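Local coordinates for polysaccharide deacetylase (Streptococcus pyogenes, PDB 6DQ3), which removes N-acetyl groups from the cell wall linkage unit of streptococcal rhamnopolysaccharides, probably by the zinc-dependent chemistry of carbohydrate esterase family 4, at residues V102-T107 with H133-P138; T150-S155 with Q183-L188; S129-T134 with N166-A171; D139-S144 with S174-D179. All coordinates share one frame; numbering follows the deposited sequence.

Overall arrangement
The four contacts belong to what appears to be the distorted barrel of carbohydrate esterase family 4. Contact 3, wholly buried, is a backbone bridge between strands 128-132 and 169-171. Contact 1 shares His133 and Thr134 with it and ties the zinc-binding turn that follows to the first amides of helix 104-108. Contact 2 belongs to the outer helical layer: helix 145-162 meets helix 179-187 through apolar side chains, and its Met152 reaches Ile170 of contact 3. Contact 4 joins two surface loops that follow strands 128-132 and 169-171, where charged side chains, bound zinc ions and a bridging water replace regular backbone pairing.

Contact 1: V102-T107 with H133-P138; sequences VITGLT and HTVNHP. With ZN (zinc ion), chain D; EDO (1,2-ethanediol), chain H.
Ile103 and Gly105 pack against His133-His137, the HxxxH zinc-binding motif of family 4 carbohydrate esterases, and most of the polar grip is backbone to backbone. Thr104 N donates to Thr134 O (3.1 Å) in the carbonyl plane, and the next amide, Gly105 N, takes a lone pair of Val135 O at 2.9 Å. Ile103 sits at the N-cap of helix 104-108, so these carbonyls are received by the first turn of the helix. His133 N reaches Val102 O only by a weak, bent bond. Within the motif, Thr134 OG1 accepts from His137 N at 2.8 Å, an ST motif that folds the chain back and brings the second imidazole beside the first. Asn136 N donates to the carboxylate of Glu151 in helix 145-162, and Asn136 OD1 accepts from a bound ethanediol. Zinc then takes NE2 of both histidines, with Asp78 and a water among its other ligands; His133 ND1, on the far side of its ring, is bonded to Ala171 O. With CG1 beside its backbone N (chi1 -54°), Ile103 lies alongside His133, CG1 being 3.7 Å from His133 CD2, and its terminal CD1 touches His137 CD2 at 3.4 Å.

Contact 2: T150-S155 with Q183-L188; sequences TEMKDS and QIAARL
No flat group joins the packing of Met152 and Lys153 against Ile184, Ala185 and Leu188. The guanidinium of the neighbouring Arg187 instead lays one face over its own helix, with Gln183 O and Ile184 CA each 4.0 Å above its plane and offset toward the rim. The contact itself is apolar. Met152 leaves its helix with CG beside the backbone N, runs straight through chi2 and then bends at chi3 (-88°), which turns the methyl onto Ile184: Met152 CE touches Ile184 CG2 at 3.6 Å, the two side chains crossing at about a right angle. The sulfur is a looser neighbour, Met152 SD lying 4.2 Å from Ala185 CB. Nearer the root of the same side chain, Leu188 uses both methyls like a fork. Its CD1 meets Met152 CB at 3.7 Å, while Leu188 CD2 rests against Lys153 CB at 3.9 Å. The lysine contributes its aliphatic base here; its ammonium group leads away to a salt bridge with Asp157. Leu188 is the first residue to depart from helical geometry at the end of helix 179-187, and thus this contact pins that end to the middle of helix 145-162, whose Met152 also packs on Ile170 of strand 169-171.

Contact 3: S129-T134 with N166-A171; sequences SFQDHT and NTIAIA. With ZN (zinc ion), chain D.
Next to the zinc site, Asp132 and Ile170 form the single parallel bridge that closes the curled sheet between strands 128-132 and 169-171, in keeping with the distorted barrel of this deacetylase family. Asp132 N donates to Ala169 O (3.0 Å) and Ala171 N to Asp132 O (2.9 Å), both nearly straight, but the strand segments diverge by 65°, and pairing gives way to side chains on both ends. On the first, Gln131 stands in for a backbone partner. Bent at chi2 (-63°), it brings OE1 to two successive amides, accepting from Ile168 N at 3.0 Å in the carbonyl plane and from Ala169 N at 2.9 Å somewhat off it. Its NE2 donates to Ser129 OG and to a water that continues to Asn166 O, so both ends of the buried amide are satisfied and its rotation is fixed. Asp132 and Ile170 run side by side, with Ile170 CD1 3.5 Å from Asp132 OD1; that oxygen accepts from Thr134 N in an Asx turn, while OD2 is bonded to Ser155 of helix 145-162. On the other end His133, a zinc ligand through NE2, is steadied from behind by a bond from ND1 to Ala171 O, which probably makes the imidazole a stronger zinc ligand. His133 ND1 meets Ala171 O at 2.6 Å, the acceptor in the ring plane but the donor 46° above the carbonyl plane.

Contact 4: D139-S144 with S174-D179; sequences DLEQAS and SGRYND. With ZN (zinc ion), chain E; ZN (zinc ion), chain I; ACT (acetate ion), chain C.
Glu141 arches over the chain at Tyr177 and ends on a surface zinc ion: its OE1 binds the metal at 1.9 Å, while its CG presses on the carbonyl carbon, Tyr177 C, at 3.4 Å. Its first torsion (-120°) is nearly eclipsed, and the chain runs extended beyond CG, flanked by CB of Asn178. The polar link is the salt bridge Asp139-Arg176. The two side chains cross at about a right angle; Arg176 NH1 donates to Asp139 OD2 at 2.8 Å, the oxygen in the guanidinium plane but the nitrogen 49° above the carboxylate plane. A water also joins the backbones, accepting from Leu140 N and donating to Arg176 O. One salt bridge and a bridging water thus join the loops at the surface, while Ser174 at the start of the second loop faces the metal pocket. Ser174 N donates at 2.6 Å to OXT of an acetate that also contacts His15 and the zinc held by His133 and His137. This acetate is probably from the crystallisation liquor but also the product expected of a deacetylase, so Ser174 N may help to hold that group.

Contact 1: V102-T107 with H133-P138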
loop_
_atom_site.group_PDB
_atom_site.type_symbol
_atom_site.label_atom_id
_atom_site.label_comp_id
_atom_site.label_asym_id
_atom_site.label_seq_id
_atom_site.Cartn_x
_atom_site.Cartn_y
_atom_site.Cartn_z
ATOM N N VAL A 102 -5.492 -2.640 -4.616
ATOM C CA VAL A 102 -6.747 -2.412 -5.320
ATOM C C VAL A 102 -7.743 -3.530 -5.034
ATOM O O VAL A 102 -7.411 -4.722 -5.125
ATOM C CB VAL A 102 -6.517 -2.284 -6.836
ATOM C CG1 VAL A 102 -7.857 -2.096 -7.558
ATOM C CG2 VAL A 102 -5.550 -1.153 -7.155
ATOM N N ILE A 103 -8.975 -3.132 -4.720
ATOM C CA ILE A 103 -10.113 -4.037 -4.616
ATOM C C ILE A 103 -10.705 -4.140 -6.018
ATOM O O ILE A 103 -11.456 -3.264 -6.451
ATOM C CB ILE A 103 -11.143 -3.529 -3.607
ATOM C CG1 ILE A 103 -10.481 -3.264 -2.253
ATOM C CG2 ILE A 103 -12.295 -4.508 -3.468
ATOM C CD1 ILE A 103 -11.375 -2.528 -1.264
ATOM N N THR A 104 -10.373 -5.214 -6.738
ATOM C CA THR A 104 -10.647 -5.217 -8.171
ATOM C C THR A 104 -12.137 -5.277 -8.472
ATOM O O THR A 104 -12.572 -4.768 -9.508
ATOM C CB THR A 104 -9.917 -6.370 -8.860
ATOM O OG1 THR A 104 -10.340 -7.622 -8.309
ATOM C CG2 THR A 104 -8.411 -6.210 -8.681
ATOM N N GLY A 105 -12.934 -5.882 -7.588
ATOM C CA GLY A 105 -14.362 -5.978 -7.840
ATOM C C GLY A 105 -15.057 -4.630 -7.916
ATOM O O GLY A 105 -15.955 -4.433 -8.739
ATOM N N LEU A 106 -14.673 -3.694 -7.044
ATOM C CA LEU A 106 -15.291 -2.369 -7.078
ATOM C C LEU A 106 -14.955 -1.639 -8.373
ATOM O O LEU A 106 -15.810 -0.953 -8.945
ATOM C CB LEU A 106 -14.843 -1.551 -5.868
ATOM C CG LEU A 106 -15.422 -2.008 -4.530
ATOM C CD1 LEU A 106 -14.616 -1.482 -3.359
ATOM C CD2 LEU A 106 -16.887 -1.577 -4.406
ATOM N N THR A 107 -13.720 -1.782 -8.857
ATOM C CA THR A 107 -13.350 -1.167 -10.126
ATOM C C THR A 107 -14.076 -1.832 -11.289
ATOM O O THR A 107 -14.515 -1.155 -12.225
ATOM C CB THR A 107 -11.835 -1.246 -10.319
ATOM O OG1 THR A 107 -11.187 -0.407 -9.354
ATOM C CG2 THR A 107 -11.445 -0.803 -11.718
ATOM N N HIS A 133 -5.557 -6.283 -3.644
ATOM C CA HIS A 133 -6.307 -6.204 -2.396
ATOM C C HIS A 133 -7.574 -7.050 -2.479
ATOM O O HIS A 133 -8.604 -6.695 -1.898
ATOM C CB HIS A 133 -6.627 -4.747 -2.056
ATOM C CG HIS A 133 -6.846 -4.491 -0.595
ATOM N ND1 HIS A 133 -6.178 -5.177 0.399
ATOM C CD2 HIS A 133 -7.645 -3.601 0.036
ATOM C CE1 HIS A 133 -6.571 -4.729 1.579
ATOM N NE2 HIS A 133 -7.463 -3.772 1.385
ATOM N N THR A 134 -7.495 -8.173 -3.206
ATOM C CA THR A 134 -8.556 -9.150 -3.434
ATOM C C THR A 134 -9.649 -8.613 -4.352
ATOM O O THR A 134 -9.662 -7.426 -4.703
ATOM C CB THR A 134 -9.205 -9.635 -2.128
ATOM O OG1 THR A 134 -10.136 -8.655 -1.653
ATOM C CG2 THR A 134 -8.165 -9.939 -1.061
ATOM N N VAL A 135 -10.573 -9.491 -4.743
ATOM C CA VAL A 135 -11.686 -9.088 -5.595
ATOM C C VAL A 135 -12.770 -8.403 -4.775
ATOM O O VAL A 135 -13.198 -7.288 -5.092
ATOM C CB VAL A 135 -12.258 -10.304 -6.351
ATOM C CG1 VAL A 135 -13.442 -9.871 -7.219
ATOM C CG2 VAL A 135 -11.195 -10.995 -7.182
ATOM N N ASN A 136 -13.230 -9.052 -3.705
ATOM C CA ASN A 136 -14.392 -8.594 -2.959
ATOM C C ASN A 136 -14.075 -8.147 -1.537
ATOM O O ASN A 136 -14.996 -7.785 -0.800
ATOM C CB ASN A 136 -15.448 -9.708 -2.940
ATOM C CG ASN A 136 -15.958 -10.053 -4.335
ATOM O OD1 ASN A 136 -16.592 -9.226 -4.998
ATOM N ND2 ASN A 136 -15.691 -11.279 -4.781
ATOM N N HIS A 137 -12.799 -8.137 -1.141
ATOM C CA HIS A 137 -12.378 -7.685 0.183
ATOM C C HIS A 137 -13.003 -8.514 1.300
ATOM O O HIS A 137 -13.488 -7.950 2.292
ATOM C CB HIS A 137 -12.731 -6.204 0.361
ATOM C CG HIS A 137 -11.872 -5.475 1.351
ATOM N ND1 HIS A 137 -12.221 -5.326 2.677
ATOM C CD2 HIS A 137 -10.699 -4.816 1.197
ATOM C CE1 HIS A 137 -11.290 -4.626 3.301
ATOM N NE2 HIS A 137 -10.355 -4.303 2.424
ATOM N N PRO A 138 -12.987 -9.841 1.201
ATOM C CA PRO A 138 -13.417 -10.667 2.331
ATOM C C PRO A 138 -12.351 -10.729 3.415
ATOM O O PRO A 138 -11.186 -10.382 3.206
ATOM C CB PRO A 138 -13.620 -12.048 1.700
ATOM C CG PRO A 138 -12.548 -12.090 0.637
ATOM C CD PRO A 138 -12.514 -10.668 0.070
HETATM ZN ZN ZN D . -8.869 -2.929 2.824
HETATM C C1 EDO H . -18.172 -4.793 -5.856
HETATM O O1 EDO H . -19.545 -4.395 -5.812
HETATM C C2 EDO H . -18.045 -6.250 -5.422
HETATM O O2 EDO H . -16.696 -6.663 -5.639
HETATM O O HOH W 1 -10.265 -1.810 4.397
#

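Contact 2: T150-S155 with Q183-L188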
loop_
_atom_site.group_PDB
_atom_site.type_symbol
_atom_site.label_atom_id
_atom_site.label_comp_id
_atom_site.label_asym_id
_atom_site.label_seq_id
_atom_site.Cartn_x
_atom_site.Cartn_y
_atom_site.Cartn_z
ATOM N N THR A 150 -9.316 -18.107 -5.204
ATOM C CA THR A 150 -10.057 -17.302 -6.173
ATOM C C THR A 150 -9.899 -15.812 -5.888
ATOM O O THR A 150 -9.616 -15.022 -6.795
ATOM C CB THR A 150 -11.535 -17.699 -6.157
ATOM O OG1 THR A 150 -11.663 -19.087 -6.489
ATOM C CG2 THR A 150 -12.345 -16.865 -7.151
ATOM N N GLU A 151 -10.073 -15.408 -4.628
ATOM C CA GLU A 151 -10.027 -13.990 -4.284
ATOM C C GLU A 151 -8.658 -13.387 -4.569
ATOM O O GLU A 151 -8.556 -12.225 -4.979
ATOM C CB GLU A 151 -10.391 -13.801 -2.813
ATOM C CG GLU A 151 -11.873 -13.928 -2.519
ATOM C CD GLU A 151 -12.666 -12.727 -3.004
ATOM O OE1 GLU A 151 -12.060 -11.671 -3.289
ATOM O OE2 GLU A 151 -13.902 -12.838 -3.098
ATOM N N MET A 152 -7.593 -14.152 -4.351
ATOM C CA MET A 152 -6.245 -13.649 -4.559
ATOM C C MET A 152 -5.768 -13.837 -5.991
ATOM O O MET A 152 -4.913 -13.075 -6.457
ATOM C CB MET A 152 -5.273 -14.345 -3.601
ATOM C CG MET A 152 -5.398 -13.883 -2.151
ATOM S SD MET A 152 -4.089 -14.536 -1.090
ATOM C CE MET A 152 -4.815 -16.098 -0.575
ATOM N N LYS A 153 -6.303 -14.834 -6.697
ATOM C CA LYS A 153 -5.866 -15.140 -8.053
ATOM C C LYS A 153 -6.617 -14.328 -9.101
ATOM O O LYS A 153 -5.999 -13.761 -10.008
ATOM C CB LYS A 153 -6.056 -16.631 -8.350
ATOM C CG LYS A 153 -5.758 -17.024 -9.795
ATOM C CD LYS A 153 -6.016 -18.508 -10.028
ATOM C CE LYS A 153 -5.346 -19.010 -11.302
ATOM N NZ LYS A 153 -5.732 -18.217 -12.500
ATOM N N ASP A 154 -7.949 -14.298 -9.011
ATOM C CA ASP A 154 -8.743 -13.630 -10.036
ATOM C C ASP A 154 -8.461 -12.134 -10.067
ATOM O O ASP A 154 -8.534 -11.510 -11.131
ATOM C CB ASP A 154 -10.234 -13.871 -9.797
ATOM C CG ASP A 154 -10.674 -15.279 -10.155
ATOM O OD1 ASP A 154 -9.847 -16.075 -10.651
ATOM O OD2 ASP A 154 -11.865 -15.585 -9.938
ATOM N N SER A 155 -8.164 -11.544 -8.909
ATOM C CA SER A 155 -7.848 -10.122 -8.851
ATOM C C SER A 155 -6.475 -9.839 -9.447
ATOM O O SER A 155 -6.299 -8.846 -10.158
ATOM C CB SER A 155 -7.919 -9.642 -7.403
ATOM O OG SER A 155 -7.165 -10.490 -6.555
ATOM N N GLN A 183 0.464 -19.639 2.381
ATOM C CA GLN A 183 0.841 -20.718 1.478
ATOM C C GLN A 183 0.256 -20.481 0.091
ATOM O O GLN A 183 0.943 -20.654 -0.921
ATOM C CB GLN A 183 0.385 -22.067 2.047
ATOM C CG GLN A 183 1.041 -22.444 3.383
ATOM C CD GLN A 183 0.263 -23.495 4.167
ATOM O OE1 GLN A 183 -0.774 -23.982 3.721
ATOM N NE2 GLN A 183 0.767 -23.845 5.343
ATOM N N ILE A 184 -1.005 -20.050 0.026
ATOM C CA ILE A 184 -1.650 -19.821 -1.263
ATOM C C ILE A 184 -1.003 -18.638 -1.979
ATOM O O ILE A 184 -0.697 -18.711 -3.175
ATOM C CB ILE A 184 -3.162 -19.602 -1.070
ATOM C CG1 ILE A 184 -3.838 -20.905 -0.630
ATOM C CG2 ILE A 184 -3.787 -19.077 -2.353
ATOM C CD1 ILE A 184 -5.289 -20.743 -0.203
ATOM N N ALA A 185 -0.797 -17.531 -1.264
ATOM C CA ALA A 185 -0.175 -16.364 -1.881
ATOM C C ALA A 185 1.153 -16.737 -2.526
ATOM O O ALA A 185 1.465 -16.285 -3.633
ATOM C CB ALA A 185 0.017 -15.259 -0.844
ATOM N N ALA A 186 1.939 -17.582 -1.857
ATOM C CA ALA A 186 3.215 -18.012 -2.422
ATOM C C ALA A 186 3.010 -18.812 -3.701
ATOM O O ALA A 186 3.717 -18.600 -4.696
ATOM C CB ALA A 186 3.986 -18.838 -1.391
ATOM N N ARG A 187 2.039 -19.733 -3.701
ATOM C CA ARG A 187 1.807 -20.573 -4.872
ATOM C C ARG A 187 1.277 -19.767 -6.048
ATOM O O ARG A 187 1.457 -20.167 -7.206
ATOM C CB ARG A 187 0.827 -21.697 -4.534
ATOM C CG ARG A 187 1.424 -22.833 -3.725
ATOM C CD ARG A 187 0.542 -24.079 -3.768
ATOM N NE ARG A 187 -0.785 -23.845 -3.206
ATOM C CZ ARG A 187 -1.113 -24.072 -1.938
ATOM N NH1 ARG A 187 -0.209 -24.540 -1.087
ATOM N NH2 ARG A 187 -2.347 -23.828 -1.520
ATOM N N LEU A 188 0.609 -18.650 -5.777
ATOM C CA LEU A 188 0.118 -17.757 -6.815
ATOM C C LEU A 188 1.179 -16.772 -7.290
ATOM O O LEU A 188 0.852 -15.851 -8.041
ATOM C CB LEU A 188 -1.104 -16.993 -6.307
ATOM C CG LEU A 188 -2.334 -17.831 -5.965
ATOM C CD1 LEU A 188 -3.429 -16.965 -5.380
ATOM C CD2 LEU A 188 -2.821 -18.557 -7.212
#

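Contact 3: S129-T134 with N166-A171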
loop_
_atom_site.group_PDB
_atom_site.type_symbol
_atom_site.label_atom_id
_atom_site.label_comp_id
_atom_site.label_asym_id
_atom_site.label_seq_id
_atom_site.Cartn_x
_atom_site.Cartn_y
_atom_site.Cartn_z
ATOM N N SER A 129 2.093 2.608 -8.460
ATOM C CA SER A 129 1.975 1.172 -8.665
ATOM C C SER A 129 0.664 0.682 -8.064
ATOM O O SER A 129 0.194 1.196 -7.046
ATOM C CB SER A 129 3.162 0.427 -8.037
ATOM O OG SER A 129 3.094 -0.966 -8.280
ATOM N N PHE A 130 0.070 -0.322 -8.699
ATOM C CA PHE A 130 -1.232 -0.825 -8.283
ATOM C C PHE A 130 -1.163 -2.331 -8.078
ATOM O O PHE A 130 -0.979 -3.096 -9.031
ATOM C CB PHE A 130 -2.285 -0.407 -9.296
ATOM C CG PHE A 130 -2.378 1.078 -9.416
ATOM C CD1 PHE A 130 -3.123 1.800 -8.504
ATOM C CD2 PHE A 130 -1.655 1.758 -10.379
ATOM C CE1 PHE A 130 -3.183 3.170 -8.574
ATOM C CE2 PHE A 130 -1.712 3.134 -10.456
ATOM C CZ PHE A 130 -2.475 3.840 -9.550
ATOM N N GLN A 131 -1.296 -2.736 -6.825
ATOM C CA GLN A 131 -1.119 -4.108 -6.403
ATOM C C GLN A 131 -2.457 -4.655 -5.902
ATOM O O GLN A 131 -3.517 -4.043 -6.088
ATOM C CB GLN A 131 0.000 -4.176 -5.358
ATOM C CG GLN A 131 1.350 -3.626 -5.853
ATOM C CD GLN A 131 1.940 -4.418 -7.011
ATOM O OE1 GLN A 131 2.010 -5.642 -6.966
ATOM N NE2 GLN A 131 2.356 -3.717 -8.062
ATOM N N ASP A 132 -2.410 -5.828 -5.275
ATOM C CA ASP A 132 -3.614 -6.613 -5.049
ATOM C C ASP A 132 -4.221 -6.377 -3.675
ATOM O O ASP A 132 -3.510 -6.282 -2.671
ATOM C CB ASP A 132 -3.299 -8.100 -5.222
ATOM C CG ASP A 132 -4.539 -8.953 -5.235
ATOM O OD1 ASP A 132 -5.050 -9.280 -4.145
ATOM O OD2 ASP A 132 -5.010 -9.271 -6.341
ATOM N N HIS A 133 -5.557 -6.283 -3.644
ATOM C CA HIS A 133 -6.307 -6.204 -2.396
ATOM C C HIS A 133 -7.574 -7.050 -2.479
ATOM O O HIS A 133 -8.604 -6.695 -1.898
ATOM C CB HIS A 133 -6.627 -4.747 -2.056
ATOM C CG HIS A 133 -6.846 -4.491 -0.595
ATOM N ND1 HIS A 133 -6.178 -5.177 0.399
ATOM C CD2 HIS A 133 -7.645 -3.601 0.036
ATOM C CE1 HIS A 133 -6.571 -4.729 1.579
ATOM N NE2 HIS A 133 -7.463 -3.772 1.385
ATOM N N THR A 134 -7.495 -8.173 -3.206
ATOM C CA THR A 134 -8.556 -9.150 -3.434
ATOM C C THR A 134 -9.649 -8.613 -4.352
ATOM O O THR A 134 -9.662 -7.426 -4.703
ATOM C CB THR A 134 -9.205 -9.635 -2.128
ATOM O OG1 THR A 134 -10.136 -8.655 -1.653
ATOM C CG2 THR A 134 -8.165 -9.939 -1.061
ATOM N N ASN A 166 2.738 -7.499 -14.133
ATOM C CA ASN A 166 2.876 -8.680 -13.285
ATOM C C ASN A 166 2.759 -8.197 -11.843
ATOM O O ASN A 166 3.724 -7.671 -11.277
ATOM C CB ASN A 166 4.200 -9.396 -13.528
ATOM C CG ASN A 166 4.397 -10.577 -12.598
ATOM O OD1 ASN A 166 3.436 -11.121 -12.054
ATOM N ND2 ASN A 166 5.651 -10.979 -12.411
ATOM N N THR A 167 1.573 -8.351 -11.259
ATOM C CA THR A 167 1.345 -7.943 -9.880
ATOM C C THR A 167 2.099 -8.864 -8.934
ATOM O O THR A 167 1.997 -10.091 -9.040
ATOM C CB THR A 167 -0.151 -7.977 -9.568
ATOM O OG1 THR A 167 -0.863 -7.192 -10.535
ATOM C CG2 THR A 167 -0.423 -7.427 -8.177
ATOM N N ILE A 168 2.855 -8.285 -8.005
ATOM C CA ILE A 168 3.704 -9.077 -7.120
ATOM C C ILE A 168 3.367 -8.913 -5.650
ATOM O O ILE A 168 3.890 -9.683 -4.829
ATOM C CB ILE A 168 5.199 -8.763 -7.343
ATOM C CG1 ILE A 168 5.503 -7.296 -7.022
ATOM C CG2 ILE A 168 5.598 -9.056 -8.778
ATOM C CD1 ILE A 168 6.985 -7.017 -6.842
ATOM N N ALA A 169 2.534 -7.941 -5.272
ATOM C CA ALA A 169 2.287 -7.652 -3.869
ATOM C C ALA A 169 0.802 -7.714 -3.563
ATOM O O ALA A 169 -0.038 -7.374 -4.403
ATOM C CB ALA A 169 2.836 -6.265 -3.483
ATOM N N ILE A 170 0.486 -8.141 -2.341
ATOM C CA ILE A 170 -0.888 -8.187 -1.858
ATOM C C ILE A 170 -0.936 -7.565 -0.469
ATOM O O ILE A 170 0.013 -7.673 0.318
ATOM C CB ILE A 170 -1.445 -9.635 -1.837
ATOM C CG1 ILE A 170 -2.896 -9.657 -1.344
ATOM C CG2 ILE A 170 -0.558 -10.528 -0.971
ATOM C CD1 ILE A 170 -3.563 -11.013 -1.458
ATOM N N ALA A 171 -2.038 -6.874 -0.187
ATOM C CA ALA A 171 -2.387 -6.439 1.162
ATOM C C ALA A 171 -3.622 -7.225 1.590
ATOM O O ALA A 171 -4.640 -7.196 0.896
ATOM C CB ALA A 171 -2.663 -4.933 1.216
HETATM ZN ZN ZN D . -8.869 -2.929 2.824
HETATM O O HOH W 2 4.014 -5.005 -10.268
HETATM O O HOH W 1 -10.265 -1.810 4.397
#

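Contact 4: D139-S144 with S174-D179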
loop_
_atom_site.group_PDB
_atom_site.type_symbol
_atom_site.label_atom_id
_atom_site.label_comp_id
_atom_site.label_asym_id
_atom_site.label_seq_id
_atom_site.Cartn_x
_atom_site.Cartn_y
_atom_site.Cartn_z
ATOM N N ASP A 139 -12.780 -11.178 4.592
ATOM C CA ASP A 139 -11.852 -11.689 5.601
ATOM C C ASP A 139 -11.309 -13.013 5.073
ATOM O O ASP A 139 -11.986 -14.045 5.130
ATOM C CB ASP A 139 -12.557 -11.846 6.943
ATOM C CG ASP A 139 -11.654 -12.426 8.023
ATOM O OD1 ASP A 139 -10.547 -12.903 7.707
ATOM O OD2 ASP A 139 -12.056 -12.389 9.204
ATOM N N LEU A 140 -10.087 -12.981 4.529
ATOM C CA LEU A 140 -9.513 -14.167 3.897
ATOM C C LEU A 140 -9.448 -15.339 4.872
ATOM O O LEU A 140 -9.632 -16.494 4.480
ATOM C CB LEU A 140 -8.117 -13.845 3.359
ATOM C CG LEU A 140 -8.010 -12.937 2.135
ATOM C CD1 LEU A 140 -6.575 -12.520 1.863
ATOM C CD2 LEU A 140 -8.597 -13.647 0.920
ATOM N N GLU A 141 -9.176 -15.050 6.147
ATOM C CA GLU A 141 -9.068 -16.084 7.167
ATOM C C GLU A 141 -10.338 -16.906 7.303
ATOM O O GLU A 141 -10.272 -18.090 7.652
ATOM C CB GLU A 141 -8.758 -15.435 8.512
ATOM C CG GLU A 141 -7.472 -15.867 9.148
ATOM C CD GLU A 141 -7.343 -15.367 10.564
ATOM O OE1 GLU A 141 -7.599 -14.173 10.811
ATOM O OE2 GLU A 141 -6.988 -16.181 11.436
ATOM N N GLN A 142 -11.496 -16.295 7.081
ATOM C CA GLN A 142 -12.765 -16.988 7.217
ATOM C C GLN A 142 -13.232 -17.597 5.902
ATOM O O GLN A 142 -14.389 -18.014 5.800
ATOM C CB GLN A 142 -13.817 -16.032 7.780
ATOM C CG GLN A 142 -13.499 -15.544 9.194
ATOM C CD GLN A 142 -13.186 -16.678 10.164
ATOM O OE1 GLN A 142 -13.746 -17.771 10.066
ATOM N NE2 GLN A 142 -12.282 -16.419 11.103
ATOM N N ALA A 143 -12.359 -17.666 4.901
ATOM C CA ALA A 143 -12.683 -18.282 3.624
ATOM C C ALA A 143 -11.980 -19.628 3.496
ATOM O O ALA A 143 -10.894 -19.834 4.044
ATOM C CB ALA A 143 -12.287 -17.376 2.454
ATOM N N SER A 144 -12.625 -20.549 2.781
ATOM C CA SER A 144 -12.024 -21.837 2.479
ATOM C C SER A 144 -10.784 -21.646 1.610
ATOM O O SER A 144 -10.603 -20.592 0.994
ATOM C CB SER A 144 -13.024 -22.722 1.746
ATOM O OG SER A 144 -13.296 -22.193 0.459
ATOM N N SER A 174 -8.087 -6.051 6.039
ATOM C CA SER A 174 -8.110 -5.875 7.489
ATOM C C SER A 174 -6.915 -6.526 8.174
ATOM O O SER A 174 -6.914 -6.703 9.398
ATOM C CB SER A 174 -9.425 -6.408 8.069
ATOM O OG SER A 174 -10.521 -5.685 7.533
ATOM N N GLY A 175 -5.876 -6.850 7.408
ATOM C CA GLY A 175 -4.690 -7.451 7.968
ATOM C C GLY A 175 -4.865 -8.875 8.441
ATOM O O GLY A 175 -4.021 -9.374 9.186
ATOM N N ARG A 176 -5.932 -9.543 8.025
ATOM C CA ARG A 176 -6.261 -10.873 8.525
ATOM C C ARG A 176 -5.749 -11.944 7.573
ATOM O O ARG A 176 -5.981 -11.881 6.362
ATOM C CB ARG A 176 -7.770 -11.013 8.710
ATOM C CG ARG A 176 -8.355 -10.023 9.699
ATOM C CD ARG A 176 -9.841 -10.250 9.891
ATOM N NE ARG A 176 -10.461 -9.134 10.598
ATOM C CZ ARG A 176 -11.761 -9.038 10.852
ATOM N NH1 ARG A 176 -12.587 -9.996 10.455
ATOM N NH2 ARG A 176 -12.235 -7.982 11.501
ATOM N N TYR A 177 -5.064 -12.934 8.130
ATOM C CA TYR A 177 -4.502 -14.009 7.329
ATOM C C TYR A 177 -4.236 -15.194 8.240
ATOM O O TYR A 177 -4.080 -15.040 9.452
ATOM C CB TYR A 177 -3.205 -13.577 6.639
ATOM C CG TYR A 177 -2.145 -13.097 7.606
ATOM C CD1 TYR A 177 -2.157 -11.795 8.080
ATOM C CD2 TYR A 177 -1.131 -13.945 8.040
ATOM C CE1 TYR A 177 -1.194 -11.346 8.960
ATOM C CE2 TYR A 177 -0.161 -13.503 8.922
ATOM C CZ TYR A 177 -0.197 -12.199 9.377
ATOM O OH TYR A 177 0.757 -11.738 10.257
ATOM N N ASN A 178 -4.182 -16.382 7.645
ATOM C CA ASN A 178 -3.728 -17.558 8.377
ATOM C C ASN A 178 -2.643 -18.257 7.569
ATOM O O ASN A 178 -2.218 -17.776 6.512
ATOM C CB ASN A 178 -4.889 -18.503 8.717
ATOM C CG ASN A 178 -5.648 -18.999 7.498
ATOM O OD1 ASN A 178 -5.254 -18.775 6.346
ATOM N ND2 ASN A 178 -6.751 -19.703 7.757
ATOM N N ASP A 179 -2.166 -19.394 8.093
ATOM C CA ASP A 179 -1.110 -20.125 7.403
ATOM C C ASP A 179 -1.524 -20.419 5.969
ATOM O O ASP A 179 -0.725 -20.257 5.037
ATOM C CB ASP A 179 -0.746 -21.415 8.160
ATOM C CG ASP A 179 -1.952 -22.261 8.551
ATOM O OD1 ASP A 179 -3.071 -22.031 8.059
ATOM O OD2 ASP A 179 -1.766 -23.180 9.377
HETATM ZN ZN ZN E . -6.784 -13.726 12.444
HETATM ZN ZN ZN I . -4.536 -23.268 8.976
HETATM C C ACT C . -7.161 -2.940 4.766
HETATM O O ACT C . -7.270 -1.809 4.252
HETATM O OXT ACT C . -7.953 -3.892 4.624
HETATM C CH3 ACT C . -5.992 -3.157 5.586
HETATM O O HOH W 3 -8.033 -10.884 4.903
HETATM O O HOH W 4 -3.962 -25.362 8.508
#